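Local coordinates for protein acyl-CoA dehydrogenase (PDB 3PFD) that probably catalyses the FAD-dependent 2,3-dehydrogenation of saturated acyl-CoA thioesters in fatty acid metabolism, and binds reduced flavin adenine dinucleotide, at residues C[85-90]-C[256-261]; C[97-102]-C[169-174]; C[177-182]-C[206-211]. One frame throughout, in Å; residues are numbered along the deposited sequence.

Interaction 1 (C[85-90]-C[256-261])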
# COMPACT_ATOMS: atom_id res chain seq x y z
N ILE C 85 -12.42 -6.32 -24.77
CA ILE C 85 -13.41 -7.15 -24.07
C ILE C 85 -13.20 -8.65 -24.37
O ILE C 85 -13.32 -9.50 -23.50
CB ILE C 85 -14.87 -6.65 -24.35
CG1 ILE C 85 -15.10 -5.31 -23.61
CG2 ILE C 85 -15.91 -7.72 -23.93
CD1 ILE C 85 -16.31 -4.45 -24.08
N VAL C 86 -12.84 -8.96 -25.62
CA VAL C 86 -12.56 -10.35 -26.04
C VAL C 86 -11.37 -10.87 -25.23
O VAL C 86 -11.48 -11.90 -24.52
CB VAL C 86 -12.37 -10.46 -27.61
CG1 VAL C 86 -11.79 -11.85 -28.06
CG2 VAL C 86 -13.68 -10.20 -28.29
N ILE C 87 -10.27 -10.12 -25.25
CA ILE C 87 -9.06 -10.53 -24.54
C ILE C 87 -9.30 -10.71 -23.04
O ILE C 87 -8.88 -11.72 -22.46
CB ILE C 87 -7.92 -9.56 -24.83
CG1 ILE C 87 -7.48 -9.75 -26.29
CG2 ILE C 87 -6.74 -9.73 -23.85
CD1 ILE C 87 -6.86 -8.52 -26.89
N GLU C 88 -10.02 -9.75 -22.46
CA GLU C 88 -10.40 -9.78 -21.05
C GLU C 88 -11.24 -11.01 -20.69
O GLU C 88 -10.98 -11.66 -19.68
CB GLU C 88 -11.21 -8.49 -20.73
CG GLU C 88 -11.85 -8.39 -19.33
CD GLU C 88 -12.78 -7.16 -19.22
OE1 GLU C 88 -12.49 -6.13 -19.88
OE2 GLU C 88 -13.81 -7.22 -18.50
N GLU C 89 -12.25 -11.30 -21.49
CA GLU C 89 -13.15 -12.42 -21.18
C GLU C 89 -12.47 -13.78 -21.33
O GLU C 89 -12.79 -14.75 -20.61
CB GLU C 89 -14.44 -12.35 -22.01
CG GLU C 89 -15.42 -11.24 -21.55
CD GLU C 89 -15.97 -11.47 -20.13
OE1 GLU C 89 -16.05 -12.63 -19.69
OE2 GLU C 89 -16.32 -10.49 -19.45
N VAL C 90 -11.52 -13.86 -22.26
CA VAL C 90 -10.75 -15.09 -22.40
C VAL C 90 -9.79 -15.19 -21.19
O VAL C 90 -9.69 -16.25 -20.59
CB VAL C 90 -10.02 -15.22 -23.79
CG1 VAL C 90 -9.20 -16.52 -23.87
CG2 VAL C 90 -11.02 -15.25 -24.93
N ARG C 256 -0.69 -1.87 -25.52
CA ARG C 256 -0.60 -1.84 -24.06
C ARG C 256 -1.94 -1.99 -23.33
O ARG C 256 -2.01 -2.73 -22.36
CB ARG C 256 0.15 -0.60 -23.58
CG ARG C 256 1.62 -0.89 -23.44
CD ARG C 256 2.47 0.37 -23.33
NE ARG C 256 3.88 -0.01 -23.24
CZ ARG C 256 4.89 0.75 -23.66
NH1 ARG C 256 4.65 1.95 -24.20
NH2 ARG C 256 6.14 0.29 -23.53
N PRO C 257 -3.01 -1.32 -23.82
CA PRO C 257 -4.30 -1.48 -23.13
C PRO C 257 -4.84 -2.91 -23.16
O PRO C 257 -5.59 -3.29 -22.26
CB PRO C 257 -5.24 -0.52 -23.90
CG PRO C 257 -4.30 0.51 -24.54
CD PRO C 257 -3.06 -0.30 -24.90
N THR C 258 -4.46 -3.69 -24.19
CA THR C 258 -4.95 -5.08 -24.30
C THR C 258 -4.33 -5.96 -23.21
O THR C 258 -4.97 -6.86 -22.70
CB THR C 258 -4.73 -5.69 -25.71
OG1 THR C 258 -3.35 -5.93 -25.94
CG2 THR C 258 -5.28 -4.75 -26.81
N ILE C 259 -3.09 -5.67 -22.82
CA ILE C 259 -2.50 -6.34 -21.66
C ILE C 259 -3.15 -5.83 -20.36
O ILE C 259 -3.36 -6.60 -19.43
CB ILE C 259 -0.97 -6.22 -21.64
CG1 ILE C 259 -0.37 -6.92 -22.89
CG2 ILE C 259 -0.39 -6.82 -20.34
CD1 ILE C 259 -0.82 -8.36 -23.12
N GLY C 260 -3.51 -4.56 -20.31
CA GLY C 260 -4.39 -4.09 -19.24
C GLY C 260 -5.67 -4.91 -19.18
O GLY C 260 -6.10 -5.36 -18.09
N ALA C 261 -6.30 -5.10 -20.35
CA ALA C 261 -7.57 -5.84 -20.43
C ALA C 261 -7.40 -7.28 -19.97
O ALA C 261 -8.27 -7.86 -19.31
CB ALA C 261 -8.13 -5.80 -21.87
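Ile87 reaches out from its helix and lays both ends of its branched side chain on Thr258, the two side chains crossing at a slant. With CG2 anti to the backbone N and CG1 anti to the carbonyl carbon (chi1 -70°), the two branches do different jobs. CG2 sits 3.6 Å from the backbone carbonyl Thr258 O, while CD1, at the end of the longer branch, touches Thr258 CB at 3.7 Å and the methyl CG2 at 4.1 Å. Thr258 meets CD1 with CB and its methyl; the hydroxyl is turned back to Thr255 O, just before the helix, which accepts its hydrogen bond. One residue on along helix 80-91, and one turn on along helix 256-280, the backbones come closer still. Glu88 and Ala261 bring their CA atoms to 4.9 Å, a distance that the small alanine permits. Here the backbone oxygen does the touching: Ala261 O lies 3.3 Å from Glu88 CB and 3.4 Å from Glu88 CA, a CA-H...O contact. Beyond CB the glutamate chain runs extended (chi1 173°, chi2 -172°), so CB and CG pack against Ala261 O while the carboxylate is carried past it. That buried carboxylate is well satisfied: OE2 forms salt bridges with Arg27 and Arg309, and OE1 is hydrogen-bonded to Tyr313, an environment that would be expected to keep it ionised. This is plain helix packing between the N-terminal and C-terminal helical domains of the acyl-CoA dehydrogenase fold. Helix 24-47 lies against helix 80-91 through Ile30 and Ile38, helix 95-114 touches both partners through Pro101 and Lys105, and helix 326-352 packs on helix 256-280 at Pro257.

Interaction 2 (C[97-102]-C[169-174]). With FDA (dihydroflavine-adenine dinucleotide), chain B.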
# COMPACT_ATOMS: atom_id res chain seq x y z
N ALA C 97 -4.54 -18.80 -23.15
CA ALA C 97 -5.47 -18.71 -24.27
C ALA C 97 -5.69 -17.27 -24.73
O ALA C 97 -5.78 -17.01 -25.94
CB ALA C 97 -6.82 -19.39 -23.91
N SER C 98 -5.82 -16.34 -23.76
CA SER C 98 -6.01 -14.92 -24.07
C SER C 98 -4.90 -14.34 -24.95
O SER C 98 -5.10 -13.37 -25.68
CB SER C 98 -6.19 -14.06 -22.78
OG SER C 98 -4.94 -13.82 -22.14
N LEU C 99 -3.73 -14.97 -24.91
CA LEU C 99 -2.59 -14.50 -25.70
C LEU C 99 -2.73 -14.82 -27.20
O LEU C 99 -1.97 -14.31 -28.02
CB LEU C 99 -1.28 -15.05 -25.12
CG LEU C 99 -0.82 -14.39 -23.81
CD1 LEU C 99 0.24 -15.23 -23.10
CD2 LEU C 99 -0.28 -13.00 -24.08
N ILE C 100 -3.70 -15.66 -27.56
CA ILE C 100 -4.00 -15.90 -28.99
C ILE C 100 -4.53 -14.60 -29.61
O ILE C 100 -3.88 -14.02 -30.51
CB ILE C 100 -4.99 -17.10 -29.19
CG1 ILE C 100 -4.36 -18.41 -28.67
CG2 ILE C 100 -5.47 -17.22 -30.65
CD1 ILE C 100 -5.42 -19.48 -28.35
N PRO C 101 -5.68 -14.09 -29.10
CA PRO C 101 -6.07 -12.79 -29.66
C PRO C 101 -5.12 -11.64 -29.31
O PRO C 101 -4.97 -10.73 -30.12
CB PRO C 101 -7.47 -12.55 -29.09
CG PRO C 101 -7.48 -13.36 -27.77
CD PRO C 101 -6.68 -14.61 -28.15
N ALA C 102 -4.50 -11.66 -28.13
CA ALA C 102 -3.66 -10.52 -27.69
C ALA C 102 -2.40 -10.43 -28.54
O ALA C 102 -1.98 -9.33 -28.92
CB ALA C 102 -3.30 -10.61 -26.20
N TRP C 169 12.11 -14.76 -25.87
CA TRP C 169 10.86 -14.41 -25.20
C TRP C 169 9.65 -14.33 -26.14
O TRP C 169 8.67 -13.65 -25.82
CB TRP C 169 10.95 -13.07 -24.44
CG TRP C 169 12.10 -12.91 -23.46
CD1 TRP C 169 13.08 -11.95 -23.48
CD2 TRP C 169 12.34 -13.70 -22.28
NE1 TRP C 169 13.93 -12.10 -22.40
CE2 TRP C 169 13.51 -13.18 -21.66
CE3 TRP C 169 11.71 -14.81 -21.71
CZ2 TRP C 169 14.04 -13.72 -20.48
CZ3 TRP C 169 12.23 -15.35 -20.52
CH2 TRP C 169 13.39 -14.80 -19.93
N ILE C 170 9.69 -15.06 -27.26
CA ILE C 170 8.67 -14.87 -28.30
C ILE C 170 7.43 -15.70 -28.02
O ILE C 170 7.42 -16.93 -28.15
CB ILE C 170 9.23 -15.11 -29.74
CG1 ILE C 170 10.47 -14.25 -30.02
CG2 ILE C 170 8.12 -14.93 -30.82
CD1 ILE C 170 10.37 -12.73 -29.58
N THR C 171 6.36 -15.01 -27.63
CA THR C 171 5.08 -15.64 -27.30
C THR C 171 4.51 -16.27 -28.56
O THR C 171 4.52 -15.64 -29.62
CB THR C 171 4.12 -14.57 -26.78
OG1 THR C 171 4.61 -14.07 -25.54
CG2 THR C 171 2.73 -15.12 -26.56
N ASN C 172 4.01 -17.50 -28.42
CA ASN C 172 3.42 -18.30 -29.53
C ASN C 172 4.43 -18.73 -30.60
O ASN C 172 4.04 -19.26 -31.65
CB ASN C 172 2.13 -17.68 -30.11
CG ASN C 172 0.98 -17.56 -29.05
OD1 ASN C 172 0.90 -18.35 -28.08
ND2 ASN C 172 0.11 -16.56 -29.22
N GLY C 173 5.72 -18.53 -30.31
CA GLY C 173 6.80 -19.08 -31.13
C GLY C 173 6.53 -20.55 -31.40
O GLY C 173 6.13 -21.30 -30.50
N GLY C 174 6.69 -20.96 -32.66
CA GLY C 174 6.46 -22.37 -33.04
C GLY C 174 5.02 -22.71 -33.39
O GLY C 174 4.74 -23.77 -33.95
PA FDA B . 15.39 -6.00 -18.12
O1A FDA B . 15.20 -4.92 -19.15
O2A FDA B . 16.75 -6.59 -17.86
O5B FDA B . 14.80 -5.43 -16.73
C5B FDA B . 15.24 -5.89 -15.45
C4B FDA B . 14.67 -4.95 -14.37
O4B FDA B . 15.25 -3.65 -14.49
C3B FDA B . 13.16 -4.76 -14.51
O3B FDA B . 12.62 -4.59 -13.19
C2B FDA B . 13.04 -3.45 -15.27
O2B FDA B . 11.81 -2.77 -15.01
C1B FDA B . 14.22 -2.68 -14.70
N9A FDA B . 14.66 -1.58 -15.58
C8A FDA B . 15.26 -1.70 -16.78
N7A FDA B . 15.52 -0.46 -17.28
C5A FDA B . 15.07 0.45 -16.37
C6A FDA B . 15.06 1.85 -16.34
N6A FDA B . 15.57 2.57 -17.39
N1A FDA B . 14.53 2.48 -15.26
C2A FDA B . 14.02 1.75 -14.24
N3A FDA B . 14.02 0.40 -14.24
C4A FDA B . 14.53 -0.27 -15.30
N1 FDA B . 9.26 -9.84 -26.22
C2 FDA B . 9.03 -9.99 -27.57
O2 FDA B . 9.79 -9.45 -28.42
N3 FDA B . 7.99 -10.72 -28.00
C4 FDA B . 7.15 -11.32 -27.12
O4 FDA B . 6.22 -12.00 -27.58
C4X FDA B . 7.35 -11.18 -25.73
N5 FDA B . 6.60 -11.86 -24.83
C5X FDA B . 7.09 -12.16 -23.62
C6 FDA B . 6.60 -13.25 -22.89
C7 FDA B . 7.18 -13.59 -21.65
C7M FDA B . 6.65 -14.76 -20.86
C8 FDA B . 8.22 -12.83 -21.14
C8M FDA B . 8.86 -13.16 -19.80
C9 FDA B . 8.70 -11.75 -21.85
C9A FDA B . 8.15 -11.42 -23.09
N10 FDA B . 8.80 -10.48 -23.92
C10 FDA B . 8.43 -10.42 -25.29
C1' FDA B . 9.98 -9.77 -23.44
C2' FDA B . 9.62 -8.63 -22.48
O2' FDA B . 9.01 -7.49 -23.14
C3' FDA B . 10.86 -8.27 -21.70
O3' FDA B . 11.07 -9.29 -20.69
C4' FDA B . 10.75 -6.88 -21.03
O4' FDA B . 10.80 -5.85 -22.01
C5' FDA B . 11.87 -6.64 -20.02
O5' FDA B . 13.13 -7.00 -20.61
P FDA B . 14.11 -7.98 -19.79
O1P FDA B . 13.35 -9.24 -19.47
O2P FDA B . 15.43 -8.06 -20.53
O3P FDA B . 14.32 -7.21 -18.39
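Asn172 stretches its amide to the backbone of Leu99, but the grip is slack: ND2 to Leu99 O is 3.3 Å with an N-H...O angle of 130°, a weak hydrogen bond. The apolar touch beside it, Leu99 CB to Thr171 CG2 at 4.3 Å, is no tighter. Asn172 is at the third position of a type II turn running from Ile170 to Gly173, and from there the chain runs out to exposed Gly174. The close fit lies on the other side of Thr171, where the strand meets the reduced flavin. Thr171 N gives a nearly straight hydrogen bond to flavin O4, 3.0 Å long at 169°, and the hydroxyl OG1 accepts a more bent one from N5 at 3.1 Å. The side-chain torsion makes this double grip possible: with OG1 beside the backbone N (chi1 -66°), both polar groups address the N5/O4 edge, and the methyl is left for Leu99. Trp169 and Ile170 add packing, with Trp169 CB 3.4 Å from flavin N10 and Ile170 CD1 3.5 Å from N3, while Gly354 of the second subunit packs against the indole. N5 is the position that takes up the hydride from substrate in flavin dehydrogenases, and the bond from N5 to OG1 fits the reduced cofactor, which carries a hydrogen there. The bond to O4 would be expected to draw electron density toward the pyrimidine ring and so make N5 of the oxidised flavin a better hydride acceptor.

Interaction 3 (C[177-182]-C[206-211])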
# COMPACT_ATOMS: atom_id res chain seq x y z
N THR C 177 2.51 -18.50 -37.83
CA THR C 177 2.83 -18.56 -39.24
C THR C 177 3.62 -17.31 -39.66
O THR C 177 4.60 -17.42 -40.41
CB THR C 177 1.53 -18.68 -40.08
OG1 THR C 177 0.87 -19.92 -39.77
CG2 THR C 177 1.81 -18.64 -41.58
N TRP C 178 3.21 -16.14 -39.14
CA TRP C 178 3.80 -14.85 -39.50
C TRP C 178 4.42 -14.19 -38.28
O TRP C 178 3.87 -14.24 -37.18
CB TRP C 178 2.74 -13.92 -40.06
CG TRP C 178 2.36 -14.20 -41.50
CD1 TRP C 178 1.17 -14.71 -41.96
CD2 TRP C 178 3.15 -13.92 -42.66
NE1 TRP C 178 1.18 -14.77 -43.33
CE2 TRP C 178 2.39 -14.30 -43.79
CE3 TRP C 178 4.44 -13.41 -42.85
CZ2 TRP C 178 2.88 -14.19 -45.10
CZ3 TRP C 178 4.92 -13.30 -44.15
CH2 TRP C 178 4.14 -13.68 -45.26
N TYR C 179 5.57 -13.56 -38.49
CA TYR C 179 6.35 -12.99 -37.41
C TYR C 179 6.78 -11.60 -37.84
O TYR C 179 7.38 -11.44 -38.89
CB TYR C 179 7.62 -13.81 -37.13
CG TYR C 179 7.41 -15.19 -36.50
CD1 TYR C 179 6.94 -16.26 -37.26
CD2 TYR C 179 7.73 -15.43 -35.16
CE1 TYR C 179 6.76 -17.54 -36.71
CE2 TYR C 179 7.55 -16.72 -34.59
CZ TYR C 179 7.07 -17.76 -35.37
OH TYR C 179 6.90 -19.02 -34.83
N THR C 180 6.47 -10.60 -37.01
CA THR C 180 7.00 -9.25 -37.19
C THR C 180 8.35 -9.19 -36.48
O THR C 180 8.41 -9.21 -35.24
CB THR C 180 6.01 -8.21 -36.63
OG1 THR C 180 4.76 -8.35 -37.31
CG2 THR C 180 6.52 -6.78 -36.78
N VAL C 181 9.42 -9.15 -37.25
CA VAL C 181 10.78 -9.16 -36.69
C VAL C 181 11.46 -7.80 -36.87
O VAL C 181 11.44 -7.22 -37.98
CB VAL C 181 11.65 -10.27 -37.35
CG1 VAL C 181 13.01 -10.35 -36.67
CG2 VAL C 181 10.95 -11.63 -37.31
N MET C 182 12.05 -7.27 -35.80
CA MET C 182 12.90 -6.08 -35.96
C MET C 182 14.35 -6.48 -36.00
O MET C 182 14.78 -7.35 -35.24
CB MET C 182 12.74 -5.01 -34.88
CG MET C 182 11.46 -4.96 -34.12
SD MET C 182 9.97 -4.67 -35.07
CE MET C 182 9.14 -6.18 -34.70
N PHE C 206 15.16 -19.79 -41.11
CA PHE C 206 14.43 -19.32 -39.94
C PHE C 206 13.99 -20.54 -39.13
O PHE C 206 13.29 -21.41 -39.66
CB PHE C 206 13.23 -18.47 -40.35
CG PHE C 206 12.23 -18.24 -39.25
CD1 PHE C 206 12.57 -17.51 -38.11
CD2 PHE C 206 10.95 -18.76 -39.35
CE1 PHE C 206 11.64 -17.28 -37.10
CE2 PHE C 206 10.03 -18.55 -38.34
CZ PHE C 206 10.37 -17.79 -37.21
N THR C 207 14.43 -20.62 -37.87
CA THR C 207 14.04 -21.73 -36.98
C THR C 207 13.57 -21.28 -35.59
O THR C 207 13.85 -20.17 -35.16
CB THR C 207 15.14 -22.82 -36.82
OG1 THR C 207 16.38 -22.20 -36.45
CG2 THR C 207 15.30 -23.65 -38.13
N VAL C 208 12.85 -22.18 -34.92
CA VAL C 208 12.30 -21.96 -33.59
C VAL C 208 13.15 -22.73 -32.57
O VAL C 208 13.40 -23.91 -32.75
CB VAL C 208 10.80 -22.39 -33.53
CG1 VAL C 208 10.25 -22.30 -32.11
CG2 VAL C 208 9.95 -21.57 -34.51
N GLY C 209 13.57 -22.05 -31.51
CA GLY C 209 14.32 -22.69 -30.42
C GLY C 209 13.42 -23.21 -29.32
O GLY C 209 12.19 -23.17 -29.46
N PRO C 210 14.02 -23.69 -28.21
CA PRO C 210 13.33 -24.25 -27.04
C PRO C 210 12.44 -23.24 -26.28
O PRO C 210 12.64 -22.03 -26.36
CB PRO C 210 14.47 -24.72 -26.11
CG PRO C 210 15.74 -24.31 -26.77
CD PRO C 210 15.46 -23.52 -28.00
N LYS C 211 11.45 -23.78 -25.58
CA LYS C 211 10.48 -22.99 -24.83
C LYS C 211 10.98 -22.71 -23.42
O LYS C 211 11.65 -23.55 -22.84
CB LYS C 211 9.19 -23.80 -24.74
CG LYS C 211 8.42 -23.94 -26.06
CD LYS C 211 7.23 -24.90 -25.92
CE LYS C 211 7.68 -26.35 -25.87
NZ LYS C 211 6.53 -27.29 -25.64
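Tyr179 and Phe206 meet inside the beta domain in the middle of the acyl-CoA dehydrogenase fold, each carried by a strand of a different sheet. Strand 178-184 belongs to a mixed sheet and strand 206-211 is an outermost strand, within this chain, of an antiparallel one. Their backbones are far from pairing, with 10.6 Å between the CA atoms of Tyr179 and Phe206, so side chains have to bridge the gap. The aromatic part is a T-shaped stack in which Phe206 points its edge at the face of Tyr179. Phe206 CZ stands 3.6 Å above the tyrosine plane, over its centre, and all six tyrosine ring carbons lie at similar distances from it. The ring planes are inclined at 68° and the centroids are 4.9 Å apart. Phe206 swings into this position with CG anti to the backbone N (chi1 165°), whereas the tyrosine has its ring beside its own backbone N (chi1 -70°). Phe206 CE2 leans toward one side of the tyrosine, 3.8 Å from Tyr179 CE1. Apolar neighbours from strand 222-233 extend the packing: Leu225 lies on Tyr179, and the ring of Phe227 meets that of Phe206. Polar matters are settled at the far end of the tyrosine, where the buried hydroxyl accepts a hydrogen bond from the backbone Gly174 N, so the same phenol gives its face to Phe206 and its hydroxyl to the loop after strand 160-171. Exposed Val208 supplies the remaining contact, crossing the tyrosine at about a right angle: its methyl CG2 comes to 4.0 Å from Tyr179 OH.

How the interactions relate
From the N terminus, helix 80-91 and then helix 95-114 each supply one half of a contact. Interaction 2 closes first, when the end of strand 160-171 returns to helix 95-114 and joins the N-terminal helices to the flavin-binding middle domain. Interaction 3 opens soon after and closes within that domain, linking its two sheets; it follows interaction 2 in series. Interaction 1 closes last, once the chain reaches helix 256-280, and encloses both others in its loop. Interactions 1 and 2 touch where Val90 and Ile87 pack on helix 95-114 at Ala97, Ser98 and Ala102, and 2 and 3 touch around Gly173 and Gly174, whereas 1 and 3 stay about 13 Å apart at nearest atoms.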